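Local structure of GCN5-related N-acetyltransferase (3TT2) at residues P149-W154 against S286-S291. The protein probably transfers acyl groups, most likely acetyl, to an amine acceptor, as expected of a GCN5-related N-acetyltransferase. Residues are numbered along the deposited sequence; the frame is centred on the assembly and turned at random. Where two conformers were deposited one is given.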
loop_
_atom_site.group_PDB
_atom_site.type_symbol
_atom_site.label_atom_id
_atom_site.label_comp_id
_atom_site.label_asym_id
_atom_site.label_seq_id
_atom_site.Cartn_x
_atom_site.Cartn_y
_atom_site.Cartn_z
ATOM N N PRO A 149 10.630 4.608 13.929
ATOM C CA PRO A 149 10.895 4.437 12.496
ATOM C C PRO A 149 11.520 3.100 12.190
ATOM O O PRO A 149 12.514 2.725 12.806
ATOM C CB PRO A 149 11.889 5.553 12.192
ATOM C CG PRO A 149 11.556 6.610 13.192
ATOM C CD PRO A 149 11.250 5.838 14.447
ATOM N N VAL A 150 10.929 2.415 11.221
ATOM C CA VAL A 150 11.263 1.045 10.858
ATOM C C VAL A 150 11.877 1.025 9.462
ATOM O O VAL A 150 13.000 0.596 9.267
ATOM C CB VAL A 150 10.011 0.151 10.920
ATOM C CG1 VAL A 150 10.284 -1.189 10.299
ATOM C CG2 VAL A 150 9.563 0.004 12.344
ATOM N N ARG A 151 11.101 1.486 8.489
ATOM C CA ARG A 151 11.495 1.432 7.097
ATOM C C ARG A 151 10.955 2.633 6.303
ATOM O O ARG A 151 9.981 3.277 6.712
ATOM C CB ARG A 151 10.951 0.133 6.520
ATOM C CG ARG A 151 11.721 -0.442 5.370
ATOM C CD ARG A 151 11.368 -1.910 5.204
ATOM N NE ARG A 151 11.987 -2.519 4.032
ATOM C CZ ARG A 151 13.229 -2.980 4.009
ATOM N NH1 ARG A 151 13.718 -3.520 2.901
ATOM N NH2 ARG A 151 13.977 -2.890 5.099
ATOM N N ASP A 152 11.589 2.928 5.169
ATOM C CA ASP A 152 11.066 3.913 4.231
ATOM C C ASP A 152 10.197 3.207 3.198
ATOM O O ASP A 152 10.540 2.116 2.725
ATOM C CB ASP A 152 12.203 4.615 3.488
ATOM C CG ASP A 152 12.894 5.667 4.323
ATOM O OD1 ASP A 152 12.443 5.944 5.462
ATOM O OD2 ASP A 152 13.890 6.230 3.820
ATOM N N ILE A 153 9.078 3.827 2.843
ATOM C CA ILE A 153 8.262 3.327 1.752
ATOM C C ILE A 153 8.197 4.405 0.680
ATOM O O ILE A 153 7.792 5.548 0.947
ATOM C CB ILE A 153 6.826 2.970 2.178
ATOM C CG1 ILE A 153 6.785 1.644 2.926
ATOM C CG2 ILE A 153 5.963 2.792 0.959
ATOM C CD1 ILE A 153 7.215 1.713 4.353
ATOM N N TRP A 154 8.606 4.052 -0.533
ATOM C CA TRP A 154 8.594 5.015 -1.609
ATOM C C TRP A 154 7.477 4.723 -2.591
ATOM O O TRP A 154 7.343 3.597 -3.083
ATOM C CB TRP A 154 9.916 4.988 -2.345
ATOM C CG TRP A 154 11.105 5.266 -1.504
ATOM C CD1 TRP A 154 11.809 4.370 -0.773
ATOM C CD2 TRP A 154 11.754 6.529 -1.329
ATOM N NE1 TRP A 154 12.862 4.986 -0.151
ATOM C CE2 TRP A 154 12.854 6.314 -0.473
ATOM C CE3 TRP A 154 11.512 7.820 -1.810
ATOM C CZ2 TRP A 154 13.709 7.335 -0.082
ATOM C CZ3 TRP A 154 12.365 8.835 -1.421
ATOM C CH2 TRP A 154 13.452 8.588 -0.566
ATOM N N SER A 286 4.841 0.923 -5.375
ATOM C CA SER A 286 5.323 1.211 -4.053
ATOM C C SER A 286 6.525 0.316 -3.731
ATOM O O SER A 286 6.517 -0.881 -4.021
ATOM C CB SER A 286 4.174 0.983 -3.080
ATOM O OG SER A 286 4.582 1.221 -1.762
ATOM N N VAL A 287 7.577 0.890 -3.159
ATOM C CA VAL A 287 8.730 0.072 -2.792
ATOM C C VAL A 287 9.305 0.362 -1.403
ATOM O O VAL A 287 9.497 1.509 -1.036
ATOM C CB VAL A 287 9.843 0.077 -3.881
ATOM C CG1 VAL A 287 10.639 1.353 -3.855
ATOM C CG2 VAL A 287 10.766 -1.106 -3.684
ATOM N N ASP A 288 9.530 -0.708 -0.638
ATOM C CA ASP A 288 10.213 -0.670 0.654
ATOM C C ASP A 288 11.711 -0.499 0.503
ATOM O O ASP A 288 12.337 -1.098 -0.371
ATOM C CB ASP A 288 9.970 -1.967 1.408
ATOM C CG ASP A 288 8.521 -2.202 1.666
ATOM O OD1 ASP A 288 7.779 -2.474 0.696
ATOM O OD2 ASP A 288 8.121 -2.099 2.840
ATOM N N ALA A 289 12.285 0.317 1.372
ATOM C CA ALA A 289 13.716 0.537 1.369
ATOM C C ALA A 289 14.149 0.814 2.801
ATOM O O ALA A 289 13.408 1.448 3.544
ATOM C CB ALA A 289 14.051 1.712 0.455
ATOM N N GLU A 290 15.326 0.332 3.192
ATOM C CA GLU A 290 15.856 0.597 4.536
ATOM C C GLU A 290 15.977 2.109 4.749
ATOM O O GLU A 290 16.282 2.835 3.811
ATOM C CB GLU A 290 17.226 -0.073 4.705
ATOM C CG GLU A 290 17.796 -0.066 6.121
ATOM C CD GLU A 290 19.323 -0.215 6.140
ATOM O OE1 GLU A 290 19.888 -0.797 5.185
ATOM O OE2 GLU A 290 19.962 0.268 7.101
ATOM N N SER A 291 15.745 2.585 5.972
ATOM C CA SER A 291 15.745 4.028 6.246
ATOM C C SER A 291 17.030 4.675 5.731
ATOM O O SER A 291 18.108 4.163 5.972
ATOM C CB SER A 291 15.578 4.275 7.750
ATOM O OG SER A 291 14.732 3.291 8.341
HETATM O O HOH W 1 15.005 4.751 1.778
#
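Asp152 OD2 takes a hydrogen bond from a water at 2.8 Å, and the same water accepts one from Trp154 NE1 and donates another to Glu290 O, so it bridges Asp152 and Trp154 on one strand to Glu290 on the other. The backbone N of Arg292 also reaches OD2, and Arg309 NE forms a weak, long ion pair with it; this carboxylate is thus gripped from several directions. The indole of Trp154 lies on the same face of the sheet: with CG beside its backbone N (chi1 -58°), the pyrrole edge turns to Ala289, NE1 standing 3.5 Å from Ala289 CB, while Trp154 CB packs on Val287 CG1. Along the backbone, the strands pair antiparallel. Trp154 N meets Val287 O at 2.7 Å in an almost straight bond (178°), Val287 N returns to Trp154 O, and Asp152 and Ala289 exchange a second pair of bonds, the one from Asp152 N more bent. On the other face Ile153 CG1 lies beside Asp288 OD2 and CG2 touches Ser286 OG at 3.4 Å. In one of its two conformers, Arg151 lays its guanidinium over the Ala289–Glu290 peptide. Strand 148-159, from the N-terminal half, thus pairs with 282-290 of the C-terminal half, while the last strand, 305-316, inserts between 125-132 and 148-159, consistent with two tandem GNAT domains exchanging their last strands.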